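Local coordinates for putative Lipoprotein (Shewanella oneidensis, PDB 3U24) that is of unknown function but binds zinc and calcium ions and belongs to the DUF885 family, probably related to zinc metallopeptidases, at residues 533-538 with 549-554; 265-270 with 523-528; 194-197 with 202-205; 187-192 with 204-209. All blocks are in the same frame, centred on the assembly; numbering follows the deposited sequence.

Contacts 1 and 2 both use helix 523-542, are buried, and lie on the same side of the chain's centre; contacts 3 and 4 lie on the opposite side and both join helix 187-195 to helix 200-234. Aromatic packing dominates contact 1, where one phenylalanine is inserted beside two rings and an arginine chain. In contact 2 a single tyrosine reaches a buried carboxylate on helix 260-289. Contact 4 is the partly buried leucine and phenylalanine layer of a helical hairpin, and contact 3, whose centre is about 7 Å from that of contact 4, is the polar surface turn of the same hairpin, held by lysine bonds to backbone carbonyls. The centres of contacts 1 and 3 are about 60 Å apart.

Contact 1 (533-538 with 549-554); sequences DFREEY and KAFHEK
Arg535 and Phe551 bring the two helical segments closest, their CA atoms 7.9 Å apart, while the short axes stay 11.6 Å apart with N-to-C directions at 132°. Two consecutive helices, 523-542 and 548-555, pack at an angle across a short loop, and an aromatic cluster of Phe534, Tyr538 and Phe551 packs between them. Phe551 buries more surface than any other residue, nearly half of the total: with CG anti to its backbone N (chi1 172°), its ring extends across the gap to the other helix. A large, flat, apolar side chain suits this place because three neighbours can pack round it. Phe534 and Tyr538, one turn apart, each meet it obliquely, Phe534 with CE2 3.7 Å from Phe551 CE1. Over one face of Phe551 lies the aliphatic part of Arg535, whose CG makes a CH-pi contact. The chain of Arg535 then bends, and its guanidinium bonds Tyr444 and Glu451 of helix 435-451 and grips its neighbour Glu536 side-on, so a long residue serves the apolar cluster and a charged network together. The Tyr538 and Phe551 side chains run past one another in opposite senses, and over one face of the tyrosine ring sits Phe551 CD1, 3.6 Å from Tyr538 CD2.

Contact 2 (265-270 with 523-528); sequences QKAMVD and SYYSGY
Tyr525 carries this contact, burying far more surface than any other residue, with Asp270 and Ala267 its main partners. A chi1 of -179° turns its ring away from the backbone N and out to helix 260-289. The short axes run nearly perpendicular, at 88° and 11.4 Å apart, so this is a crossed helix packing within the largely helical DUF885 fold, bridged by one long aromatic side chain. Ala267 lies where the helices come closest, its CA 8.0 Å from that of Tyr525. Its small methyl lets the ring come in close: CB of Ala267 sits 3.6 Å from CE2 of Tyr525, obliquely to the ring. The phenol is long enough to pass this point and reach the next turn, where Tyr525 OH donates a hydrogen bond to Asp270 OD2. The modelled 2.4 Å between Tyr525 OH and Asp270 OD2 is shorter than such a bond normally is, so its exact length is doubtful. The carboxylate comes to the ring's edge, close to its plane, while its own plane stands almost upright, 87° from that of the ring. Val472 and Thr476 of helix 459-485 also touch Tyr525, whose side chain is about 9 Å at its nearest from that of the zinc ligand Glu439. Asp270 also forms salt bridges with Arg529 through OD2 and with Arg273 through OD1. Aspartate suits the place because its two oxygens can serve several donors from a short stem. Two arginines and a phenol thus satisfy a buried carboxylate: the arginines probably balance its charge, and the phenol adds a hydrogen bond.

Contact 3 (194-197 with 202-205); sequences ADSG and EKAL. With IMD (imidazole), chain B.
Lys203 NZ is bound to two backbone carbonyl oxygens in segment 194-197, and these bonds form the tight part of the contact. The distances are 2.8 Å from Lys203 NZ to Ala194 O and 3.1 Å to Ser196 O. The first oxygen is approached from above its carbonyl plane, 49° out of it; the second is met closer to its plane, with the donor tilted by 25°. Lysine suits the task because its chain is long: beyond CG it is fully extended, and this carries the ammonium from helix 200-234 to the turn. Carbonyls near the C-terminal end of a helix, such as that of Ala194 in the last part of helix 187-195, are natural partners for a positive charge, and the helix dipole would probably strengthen the attraction. Ser196 completes this side, its OG 3.9 Å from Lys203 CE. Its hydroxyl is bonded to Val193 O and Leu198 N, so a small polar residue ties the turn to itself.

The other side is exposed in the single chain, although Ala194 and Asp195 touch a neighbour in the crystal. The methyl of Ala194 points away from Lys203 and touches an imidazole, probably from the crystallisation liquor. Asp195 accepts a hydrogen bond from the same imidazole, with imidazole N3 3.2 Å from Asp195 OD1; its carboxylate is well separated from the ammonium of Lys203. Gly197 N bonds Asp139, linking the turn to helix 138-148. Taken together, this is the short connection of a helical hairpin, in which a lysine on the second helix binds carbonyls at and just beyond the C-terminal part of the first.

Contact 4 (187-192 with 204-209); sequences DDLLKQ and ALFKTR
Leu189 and Phe206 share an extended first torsion (chi1 175° and -165°), which sends the two side chains into the gap between their helices. Leu190 differs: its CG is anti to the carbonyl carbon (chi1 -64°), and its chain then runs on extended, which carries its methyls toward Phe206 and Lys207. The meeting with the ring is apolar. Leu189 comes to the edge of the Phe206 ring, its CD2 4.1 Å from Phe206 CZ, the two side chains crossing at about a right angle. Leu190 approaches the same ring obliquely, its CD2 4.3 Å from Phe206 CE1. Branched leucines suit this site because their methyl groups can spread round a flat ring. On the outer side Lys207, bent at chi2, brings its NZ to within 3.8 Å of Leu190 CD1; its charge is paired with Asp211, one turn further along the same helix. A long flexible lysine can thus set its end beside the Leu190 methyl while its ammonium bonds Asp211.

The short segments run nearly antiparallel, at 162° with their axes 11.2 Å apart, as the two arms of a helical hairpin do. Other helices pack against its inner side: Val145 and Leu146 of helix 138-148 touch Phe206, and Ile131 of helix 124-131 touches Leu189, so the hairpin formed by helices 187-195 and 200-234 is joined to both.

Contact 1 (533-538 with 549-554)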
loop_
_atom_site.group_PDB
_atom_site.type_symbol
_atom_site.label_atom_id
_atom_site.label_comp_id
_atom_site.label_asym_id
_atom_site.label_seq_id
_atom_site.Cartn_x
_atom_site.Cartn_y
_atom_site.Cartn_z
ATOM N N ASP A 533 12.045 6.508 -16.645
ATOM C CA ASP A 533 11.885 7.281 -17.901
ATOM C C ASP A 533 12.146 8.783 -17.672
ATOM O O ASP A 533 12.809 9.401 -18.460
ATOM C CB ASP A 533 10.505 7.102 -18.523
ATOM C CG ASP A 533 10.230 5.654 -18.971
ATOM O OD1 ASP A 533 11.217 4.864 -19.149
ATOM O OD2 ASP A 533 9.005 5.326 -19.138
ATOM N N PHE A 534 11.647 9.359 -16.588
ATOM C CA PHE A 534 12.007 10.744 -16.294
ATOM C C PHE A 534 13.514 10.916 -16.133
ATOM O O PHE A 534 14.066 11.868 -16.628
ATOM C CB PHE A 534 11.290 11.281 -15.052
ATOM C CG PHE A 534 11.731 12.668 -14.639
ATOM C CD1 PHE A 534 11.859 13.687 -15.587
ATOM C CD2 PHE A 534 11.991 12.951 -13.322
ATOM C CE1 PHE A 534 12.261 14.951 -15.213
ATOM C CE2 PHE A 534 12.370 14.215 -12.934
ATOM C CZ PHE A 534 12.542 15.214 -13.874
ATOM N N ARG A 535 14.180 9.984 -15.465
ATOM C CA ARG A 535 15.613 10.095 -15.331
ATOM C C ARG A 535 16.285 10.121 -16.695
ATOM O O ARG A 535 17.135 10.985 -16.953
ATOM C CB ARG A 535 16.218 9.006 -14.494
ATOM C CG ARG A 535 17.706 9.217 -14.375
ATOM C CD ARG A 535 18.356 8.093 -13.635
ATOM N NE ARG A 535 18.607 6.955 -14.494
ATOM C CZ ARG A 535 19.195 5.845 -14.098
ATOM N NH1 ARG A 535 19.556 5.675 -12.822
ATOM N NH2 ARG A 535 19.424 4.897 -14.983
ATOM N N GLU A 536 15.914 9.192 -17.565
ATOM C CA GLU A 536 16.580 9.129 -18.863
ATOM C C GLU A 536 16.299 10.383 -19.668
ATOM O O GLU A 536 17.149 10.837 -20.388
ATOM C CB GLU A 536 16.204 7.875 -19.630
ATOM C CG GLU A 536 16.659 6.557 -18.974
ATOM C CD GLU A 536 18.169 6.485 -18.672
ATOM O OE1 GLU A 536 18.983 6.455 -19.621
ATOM O OE2 GLU A 536 18.541 6.445 -17.468
ATOM N N GLU A 537 15.101 10.939 -19.532
ATOM C CA GLU A 537 14.732 12.215 -20.161
ATOM C C GLU A 537 15.574 13.387 -19.641
ATOM O O GLU A 537 15.961 14.276 -20.383
ATOM C CB GLU A 537 13.245 12.490 -19.906
ATOM C CG GLU A 537 12.785 13.872 -20.333
ATOM C CD GLU A 537 11.315 14.121 -20.064
ATOM O OE1 GLU A 537 10.731 13.510 -19.155
ATOM O OE2 GLU A 537 10.730 14.963 -20.767
ATOM N N TYR A 538 15.864 13.371 -18.357
ATOM C CA TYR A 538 16.674 14.405 -17.758
ATOM C C TYR A 538 18.148 14.272 -18.158
ATOM O O TYR A 538 18.828 15.287 -18.354
ATOM C CB TYR A 538 16.538 14.319 -16.263
ATOM C CG TYR A 538 16.857 15.557 -15.499
ATOM C CD1 TYR A 538 15.911 16.536 -15.343
ATOM C CD2 TYR A 538 18.070 15.705 -14.845
ATOM C CE1 TYR A 538 16.173 17.663 -14.605
ATOM C CE2 TYR A 538 18.337 16.822 -14.088
ATOM C CZ TYR A 538 17.373 17.790 -13.979
ATOM O OH TYR A 538 17.591 18.909 -13.242
ATOM N N LYS A 549 23.777 12.182 -8.548
ATOM C CA LYS A 549 23.496 12.534 -7.159
ATOM C C LYS A 549 22.576 13.758 -7.019
ATOM O O LYS A 549 21.649 13.756 -6.197
ATOM C CB LYS A 549 24.806 12.761 -6.430
ATOM C CG LYS A 549 24.706 13.024 -4.941
ATOM C CD LYS A 549 26.092 13.303 -4.404
ATOM C CE LYS A 549 26.192 13.062 -2.921
ATOM N NZ LYS A 549 27.630 13.204 -2.533
ATOM N N ALA A 550 22.827 14.786 -7.826
ATOM C CA ALA A 550 22.005 16.018 -7.823
ATOM C C ALA A 550 20.622 15.692 -8.335
ATOM O O ALA A 550 19.648 16.242 -7.880
ATOM C CB ALA A 550 22.636 17.149 -8.697
ATOM N N PHE A 551 20.528 14.795 -9.301
ATOM C CA PHE A 551 19.204 14.380 -9.759
ATOM C C PHE A 551 18.402 13.757 -8.615
ATOM O O PHE A 551 17.269 14.148 -8.334
ATOM C CB PHE A 551 19.298 13.424 -10.947
ATOM C CG PHE A 551 17.967 12.824 -11.336
ATOM C CD1 PHE A 551 17.079 13.538 -12.099
ATOM C CD2 PHE A 551 17.619 11.554 -10.930
ATOM C CE1 PHE A 551 15.863 12.990 -12.458
ATOM C CE2 PHE A 551 16.407 10.996 -11.279
ATOM C CZ PHE A 551 15.538 11.728 -12.055
ATOM N N HIS A 552 19.031 12.817 -7.930
ATOM C CA HIS A 552 18.386 12.096 -6.842
ATOM C C HIS A 552 17.937 13.009 -5.758
ATOM O O HIS A 552 16.805 12.905 -5.291
ATOM C CB HIS A 552 19.294 10.999 -6.270
ATOM C CG HIS A 552 19.440 9.778 -7.167
ATOM N ND1 HIS A 552 20.526 8.966 -7.116
ATOM C CD2 HIS A 552 18.596 9.250 -8.158
ATOM C CE1 HIS A 552 20.395 7.979 -8.045
ATOM N NE2 HIS A 552 19.209 8.144 -8.674
ATOM N N GLU A 553 18.806 13.911 -5.325
ATOM C CA GLU A 553 18.496 14.775 -4.180
ATOM C C GLU A 553 17.391 15.778 -4.507
ATOM O O GLU A 553 16.525 16.082 -3.678
ATOM C CB GLU A 553 19.756 15.490 -3.681
ATOM C CG GLU A 553 20.694 14.506 -2.975
ATOM C CD GLU A 553 22.072 15.050 -2.655
ATOM O OE1 GLU A 553 22.291 16.284 -2.732
ATOM O OE2 GLU A 553 22.958 14.239 -2.306
ATOM N N LYS A 554 17.392 16.266 -5.727
ATOM C CA LYS A 554 16.350 17.188 -6.132
ATOM C C LYS A 554 15.019 16.426 -6.257
ATOM O O LYS A 554 13.970 16.919 -5.791
ATOM C CB LYS A 554 16.720 17.860 -7.447
ATOM C CG LYS A 554 15.684 18.850 -7.958
ATOM C CD LYS A 554 15.750 20.197 -7.245
ATOM C CE LYS A 554 15.014 21.282 -8.036
ATOM N NZ LYS A 554 14.335 22.224 -7.092
HETATM O O HOH W 1 19.336 18.214 -10.640
#

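Contact 2 (265-270 with 523-528)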
loop_
_atom_site.group_PDB
_atom_site.type_symbol
_atom_site.label_atom_id
_atom_site.label_comp_id
_atom_site.label_asym_id
_atom_site.label_seq_id
_atom_site.Cartn_x
_atom_site.Cartn_y
_atom_site.Cartn_z
ATOM N N GLN A 265 0.791 -1.802 -21.875
ATOM C CA GLN A 265 1.577 -2.038 -23.084
ATOM C C GLN A 265 3.079 -1.982 -22.786
ATOM O O GLN A 265 3.832 -2.842 -23.243
ATOM C CB GLN A 265 1.176 -1.076 -24.220
ATOM C CG GLN A 265 -0.297 -1.285 -24.648
ATOM C CD GLN A 265 -0.814 -0.237 -25.655
ATOM O OE1 GLN A 265 -0.391 0.943 -25.655
ATOM N NE2 GLN A 265 -1.716 -0.674 -26.525
ATOM N N LYS A 266 3.509 -1.024 -21.971
ATOM C CA LYS A 266 4.890 -0.996 -21.530
ATOM C C LYS A 266 5.255 -2.252 -20.706
ATOM O O LYS A 266 6.385 -2.764 -20.807
ATOM C CB LYS A 266 5.199 0.258 -20.714
ATOM C CG LYS A 266 5.350 1.564 -21.509
ATOM C CD LYS A 266 5.451 2.743 -20.515
ATOM C CE LYS A 266 5.207 4.102 -21.161
ATOM N NZ LYS A 266 6.437 4.467 -21.909
ATOM N N ALA A 267 4.333 -2.714 -19.873
ATOM C CA ALA A 267 4.609 -3.878 -18.995
ATOM C C ALA A 267 4.814 -5.145 -19.848
ATOM O O ALA A 267 5.724 -5.941 -19.599
ATOM C CB ALA A 267 3.498 -4.069 -17.951
HETATM N N MSE A 268 4.022 -5.259 -20.903
HETATM C CA MSE A 268 4.141 -6.405 -21.849
HETATM C C MSE A 268 5.485 -6.422 -22.541
HETATM O O MSE A 268 6.083 -7.471 -22.662
HETATM C CB MSE A 268 3.021 -6.393 -22.897
HETATM C CG MSE A 268 1.623 -6.749 -22.347
HETATM SE SE MSE A 268 1.382 -8.593 -21.706
HETATM C CE MSE A 268 1.066 -9.425 -23.489
ATOM N N VAL A 269 5.962 -5.274 -23.002
ATOM C CA VAL A 269 7.297 -5.176 -23.601
ATOM C C VAL A 269 8.410 -5.448 -22.557
ATOM O O VAL A 269 9.332 -6.217 -22.809
ATOM C CB VAL A 269 7.488 -3.813 -24.343
ATOM C CG1 VAL A 269 8.951 -3.593 -24.752
ATOM C CG2 VAL A 269 6.555 -3.732 -25.585
ATOM N N ASP A 270 8.310 -4.870 -21.370
ATOM C CA ASP A 270 9.341 -5.106 -20.370
ATOM C C ASP A 270 9.446 -6.595 -19.992
ATOM O O ASP A 270 10.537 -7.113 -19.814
ATOM C CB ASP A 270 9.138 -4.254 -19.096
ATOM C CG ASP A 270 9.842 -2.909 -19.141
ATOM O OD1 ASP A 270 10.870 -2.711 -19.862
ATOM O OD2 ASP A 270 9.353 -2.019 -18.407
ATOM N N SER A 523 0.760 -0.015 -8.800
ATOM C CA SER A 523 1.416 1.167 -8.266
ATOM C C SER A 523 2.929 1.038 -8.340
ATOM O O SER A 523 3.648 2.015 -8.656
ATOM C CB SER A 523 0.914 1.500 -6.839
ATOM O OG SER A 523 1.179 0.483 -5.894
ATOM N N TYR A 524 3.407 -0.178 -8.108
ATOM C CA TYR A 524 4.845 -0.439 -8.043
ATOM C C TYR A 524 5.504 -0.161 -9.376
ATOM O O TYR A 524 6.496 0.594 -9.452
ATOM C CB TYR A 524 5.129 -1.865 -7.612
ATOM C CG TYR A 524 4.333 -2.265 -6.407
ATOM C CD1 TYR A 524 3.041 -2.791 -6.559
ATOM C CD2 TYR A 524 4.851 -2.129 -5.127
ATOM C CE1 TYR A 524 2.287 -3.142 -5.472
ATOM C CE2 TYR A 524 4.096 -2.476 -4.016
ATOM C CZ TYR A 524 2.833 -2.985 -4.193
ATOM O OH TYR A 524 2.050 -3.341 -3.143
ATOM N N TYR A 525 4.953 -0.740 -10.433
ATOM C CA TYR A 525 5.561 -0.612 -11.742
ATOM C C TYR A 525 5.351 0.797 -12.315
ATOM O O TYR A 525 6.207 1.330 -12.997
ATOM C CB TYR A 525 4.968 -1.640 -12.687
ATOM C CG TYR A 525 5.536 -1.609 -14.064
ATOM C CD1 TYR A 525 6.855 -1.936 -14.300
ATOM C CD2 TYR A 525 4.737 -1.286 -15.141
ATOM C CE1 TYR A 525 7.384 -1.904 -15.573
ATOM C CE2 TYR A 525 5.232 -1.290 -16.427
ATOM C CZ TYR A 525 6.551 -1.611 -16.629
ATOM O OH TYR A 525 7.026 -1.542 -17.904
ATOM N N SER A 526 4.170 1.353 -12.082
ATOM C CA SER A 526 3.855 2.667 -12.598
ATOM C C SER A 526 4.838 3.726 -12.098
ATOM O O SER A 526 5.438 4.430 -12.894
ATOM C CB SER A 526 2.450 3.035 -12.221
ATOM O OG SER A 526 2.222 4.367 -12.613
ATOM N N GLY A 527 5.084 3.771 -10.809
ATOM C CA GLY A 527 6.059 4.734 -10.291
ATOM C C GLY A 527 7.483 4.463 -10.742
ATOM O O GLY A 527 8.200 5.383 -11.125
ATOM N N TYR A 528 7.890 3.187 -10.715
ATOM C CA TYR A 528 9.176 2.794 -11.249
ATOM C C TYR A 528 9.401 3.253 -12.700
ATOM O O TYR A 528 10.439 3.842 -13.035
ATOM C CB TYR A 528 9.323 1.290 -11.138
ATOM C CG TYR A 528 10.397 0.685 -12.003
ATOM C CD1 TYR A 528 11.739 1.003 -11.814
ATOM C CD2 TYR A 528 10.072 -0.245 -12.983
ATOM C CE1 TYR A 528 12.731 0.416 -12.587
ATOM C CE2 TYR A 528 11.047 -0.815 -13.775
ATOM C CZ TYR A 528 12.369 -0.484 -13.578
ATOM O OH TYR A 528 13.312 -1.064 -14.381
#

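Contact 3 (194-197 with 202-205)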
loop_
_atom_site.group_PDB
_atom_site.type_symbol
_atom_site.label_atom_id
_atom_site.label_comp_id
_atom_site.label_asym_id
_atom_site.label_seq_id
_atom_site.Cartn_x
_atom_site.Cartn_y
_atom_site.Cartn_z
ATOM N N ALA A 194 -15.515 -3.758 33.285
ATOM C CA ALA A 194 -15.898 -4.110 34.655
ATOM C C ALA A 194 -14.885 -3.632 35.692
ATOM O O ALA A 194 -15.285 -3.239 36.790
ATOM C CB ALA A 194 -16.104 -5.620 34.799
ATOM N N ASP A 195 -13.595 -3.655 35.351
ATOM C CA ASP A 195 -12.541 -3.351 36.328
ATOM C C ASP A 195 -11.916 -1.949 36.165
ATOM O O ASP A 195 -10.928 -1.612 36.854
ATOM C CB ASP A 195 -11.438 -4.424 36.276
ATOM C CG ASP A 195 -11.940 -5.820 36.722
ATOM O OD1 ASP A 195 -12.979 -5.920 37.452
ATOM O OD2 ASP A 195 -11.285 -6.821 36.334
ATOM N N SER A 196 -12.507 -1.158 35.274
ATOM C CA SER A 196 -12.112 0.227 35.032
ATOM C C SER A 196 -12.662 1.168 36.121
ATOM O O SER A 196 -13.437 0.772 37.000
ATOM C CB SER A 196 -12.694 0.689 33.684
ATOM O OG SER A 196 -14.090 0.917 33.807
ATOM N N GLY A 197 -12.314 2.440 35.968
ATOM C CA GLY A 197 -12.757 3.466 36.855
ATOM C C GLY A 197 -14.075 4.085 36.449
ATOM O O GLY A 197 -14.481 5.038 37.089
ATOM N N GLU A 202 -22.216 3.891 34.342
ATOM C CA GLU A 202 -21.553 3.745 33.045
ATOM C C GLU A 202 -21.306 2.254 32.665
ATOM O O GLU A 202 -21.459 1.876 31.522
ATOM C CB GLU A 202 -20.251 4.553 32.994
ATOM C CG GLU A 202 -20.434 6.057 32.912
ATOM C CD GLU A 202 -19.143 6.807 33.180
ATOM O OE1 GLU A 202 -18.427 6.460 34.171
ATOM O OE2 GLU A 202 -18.822 7.753 32.400
ATOM N N LYS A 203 -20.930 1.435 33.645
ATOM C CA LYS A 203 -20.695 0.011 33.406
ATOM C C LYS A 203 -21.978 -0.672 32.928
ATOM O O LYS A 203 -21.939 -1.460 31.977
ATOM C CB LYS A 203 -20.124 -0.665 34.658
ATOM C CG LYS A 203 -18.679 -0.235 34.889
ATOM C CD LYS A 203 -18.046 -0.842 36.140
ATOM C CE LYS A 203 -16.747 -0.119 36.482
ATOM N NZ LYS A 203 -16.039 -0.668 37.685
ATOM N N ALA A 204 -23.111 -0.348 33.574
ATOM C CA ALA A 204 -24.378 -0.999 33.262
ATOM C C ALA A 204 -24.842 -0.542 31.884
ATOM O O ALA A 204 -25.330 -1.329 31.112
ATOM C CB ALA A 204 -25.443 -0.699 34.345
ATOM N N LEU A 205 -24.664 0.741 31.561
ATOM C CA LEU A 205 -25.009 1.242 30.244
ATOM C C LEU A 205 -24.165 0.533 29.166
ATOM O O LEU A 205 -24.650 0.206 28.047
ATOM C CB LEU A 205 -24.748 2.720 30.177
ATOM C CG LEU A 205 -25.104 3.416 28.846
ATOM C CD1 LEU A 205 -26.570 3.160 28.451
ATOM C CD2 LEU A 205 -24.740 4.917 28.890
HETATM N N1 IMD B . -13.810 -10.643 35.292
HETATM C C2 IMD B . -13.104 -9.837 36.148
HETATM N N3 IMD B . -13.892 -8.797 36.505
HETATM C C4 IMD B . -15.095 -8.929 35.865
HETATM C C5 IMD B . -15.043 -10.092 35.098
#

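Contact 4 (187-192 with 204-209)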
loop_
_atom_site.group_PDB
_atom_site.type_symbol
_atom_site.label_atom_id
_atom_site.label_comp_id
_atom_site.label_asym_id
_atom_site.label_seq_id
_atom_site.Cartn_x
_atom_site.Cartn_y
_atom_site.Cartn_z
ATOM N N ASP A 187 -15.198 -10.874 25.437
ATOM C CA ASP A 187 -15.185 -11.069 26.906
ATOM C C ASP A 187 -14.090 -10.215 27.548
ATOM O O ASP A 187 -14.306 -9.651 28.622
ATOM C CB ASP A 187 -14.949 -12.549 27.288
ATOM C CG ASP A 187 -16.247 -13.385 27.375
ATOM O OD1 ASP A 187 -17.380 -12.826 27.406
ATOM O OD2 ASP A 187 -16.128 -14.640 27.446
ATOM N N ASP A 188 -12.928 -10.142 26.903
ATOM C CA ASP A 188 -11.840 -9.295 27.365
ATOM C C ASP A 188 -12.190 -7.777 27.427
ATOM O O ASP A 188 -11.817 -7.090 28.375
ATOM C CB ASP A 188 -10.594 -9.525 26.515
ATOM C CG ASP A 188 -9.931 -10.911 26.762
ATOM O OD1 ASP A 188 -10.245 -11.642 27.762
ATOM O OD2 ASP A 188 -9.069 -11.282 25.914
ATOM N N LEU A 189 -12.950 -7.267 26.460
ATOM C CA LEU A 189 -13.387 -5.874 26.533
ATOM C C LEU A 189 -14.353 -5.700 27.718
ATOM O O LEU A 189 -14.257 -4.739 28.479
ATOM C CB LEU A 189 -14.024 -5.438 25.219
ATOM C CG LEU A 189 -14.646 -4.048 25.141
ATOM C CD1 LEU A 189 -13.564 -2.972 25.334
ATOM C CD2 LEU A 189 -15.407 -3.907 23.816
ATOM N N LEU A 190 -15.242 -6.657 27.919
ATOM C CA LEU A 190 -16.143 -6.574 29.068
ATOM C C LEU A 190 -15.398 -6.546 30.421
ATOM O O LEU A 190 -15.782 -5.793 31.329
ATOM C CB LEU A 190 -17.176 -7.682 29.058
ATOM C CG LEU A 190 -18.156 -7.655 27.888
ATOM C CD1 LEU A 190 -19.053 -8.909 27.962
ATOM C CD2 LEU A 190 -18.984 -6.374 27.923
ATOM N N LYS A 191 -14.336 -7.331 30.531
ATOM C CA LYS A 191 -13.531 -7.368 31.731
ATOM C C LYS A 191 -12.838 -6.021 31.944
ATOM O O LYS A 191 -12.867 -5.486 33.057
ATOM C CB LYS A 191 -12.523 -8.539 31.685
ATOM C CG LYS A 191 -11.511 -8.635 32.843
ATOM C CD LYS A 191 -10.471 -9.775 32.672
ATOM C CE LYS A 191 -11.105 -11.181 32.491
ATOM N NZ LYS A 191 -10.155 -12.335 32.268
ATOM N N GLN A 192 -12.233 -5.463 30.900
ATOM C CA GLN A 192 -11.649 -4.118 31.010
ATOM C C GLN A 192 -12.682 -3.111 31.523
ATOM O O GLN A 192 -12.377 -2.302 32.385
ATOM C CB GLN A 192 -11.125 -3.596 29.676
ATOM C CG GLN A 192 -9.890 -4.276 29.149
ATOM C CD GLN A 192 -9.111 -3.371 28.172
ATOM O OE1 GLN A 192 -8.165 -2.688 28.571
ATOM N NE2 GLN A 192 -9.555 -3.324 26.912
ATOM N N ALA A 204 -23.111 -0.348 33.574
ATOM C CA ALA A 204 -24.378 -0.999 33.262
ATOM C C ALA A 204 -24.842 -0.542 31.884
ATOM O O ALA A 204 -25.330 -1.329 31.112
ATOM C CB ALA A 204 -25.443 -0.699 34.345
ATOM N N LEU A 205 -24.664 0.741 31.561
ATOM C CA LEU A 205 -25.009 1.242 30.244
ATOM C C LEU A 205 -24.165 0.533 29.166
ATOM O O LEU A 205 -24.650 0.206 28.047
ATOM C CB LEU A 205 -24.748 2.720 30.177
ATOM C CG LEU A 205 -25.104 3.416 28.846
ATOM C CD1 LEU A 205 -26.570 3.160 28.451
ATOM C CD2 LEU A 205 -24.740 4.917 28.890
ATOM N N PHE A 206 -22.896 0.318 29.500
ATOM C CA PHE A 206 -21.979 -0.329 28.581
ATOM C C PHE A 206 -22.509 -1.720 28.252
ATOM O O PHE A 206 -22.523 -2.128 27.101
ATOM C CB PHE A 206 -20.569 -0.417 29.178
ATOM C CG PHE A 206 -19.512 -0.736 28.157
ATOM C CD1 PHE A 206 -19.407 -2.002 27.620
ATOM C CD2 PHE A 206 -18.641 0.241 27.719
ATOM C CE1 PHE A 206 -18.456 -2.297 26.654
ATOM C CE2 PHE A 206 -17.698 -0.054 26.734
ATOM C CZ PHE A 206 -17.597 -1.338 26.221
ATOM N N LYS A 207 -22.951 -2.441 29.272
ATOM C CA LYS A 207 -23.419 -3.809 29.075
ATOM C C LYS A 207 -24.697 -3.835 28.195
ATOM O O LYS A 207 -24.808 -4.614 27.235
ATOM C CB LYS A 207 -23.661 -4.493 30.431
ATOM C CG LYS A 207 -24.038 -5.963 30.356
ATOM C CD LYS A 207 -23.065 -6.827 29.491
ATOM C CE LYS A 207 -23.421 -8.332 29.439
ATOM N NZ LYS A 207 -22.791 -9.040 28.263
ATOM N N THR A 208 -25.643 -2.970 28.544
ATOM C CA THR A 208 -26.854 -2.809 27.764
ATOM C C THR A 208 -26.459 -2.516 26.297
ATOM O O THR A 208 -26.897 -3.204 25.383
ATOM C CB THR A 208 -27.730 -1.676 28.363
ATOM O OG1 THR A 208 -28.084 -2.004 29.731
ATOM C CG2 THR A 208 -29.010 -1.412 27.502
ATOM N N ARG A 209 -25.617 -1.520 26.054
ATOM C CA ARG A 209 -25.276 -1.205 24.665
ATOM C C ARG A 209 -24.523 -2.325 23.975
ATOM O O ARG A 209 -24.704 -2.521 22.781
ATOM C CB ARG A 209 -24.481 0.078 24.567
ATOM C CG ARG A 209 -25.342 1.284 24.743
ATOM C CD ARG A 209 -24.617 2.551 24.321
ATOM N NE ARG A 209 -25.487 3.658 24.621
ATOM C CZ ARG A 209 -25.089 4.876 24.940
ATOM N NH1 ARG A 209 -23.787 5.207 24.986
ATOM N NH2 ARG A 209 -26.015 5.797 25.223
#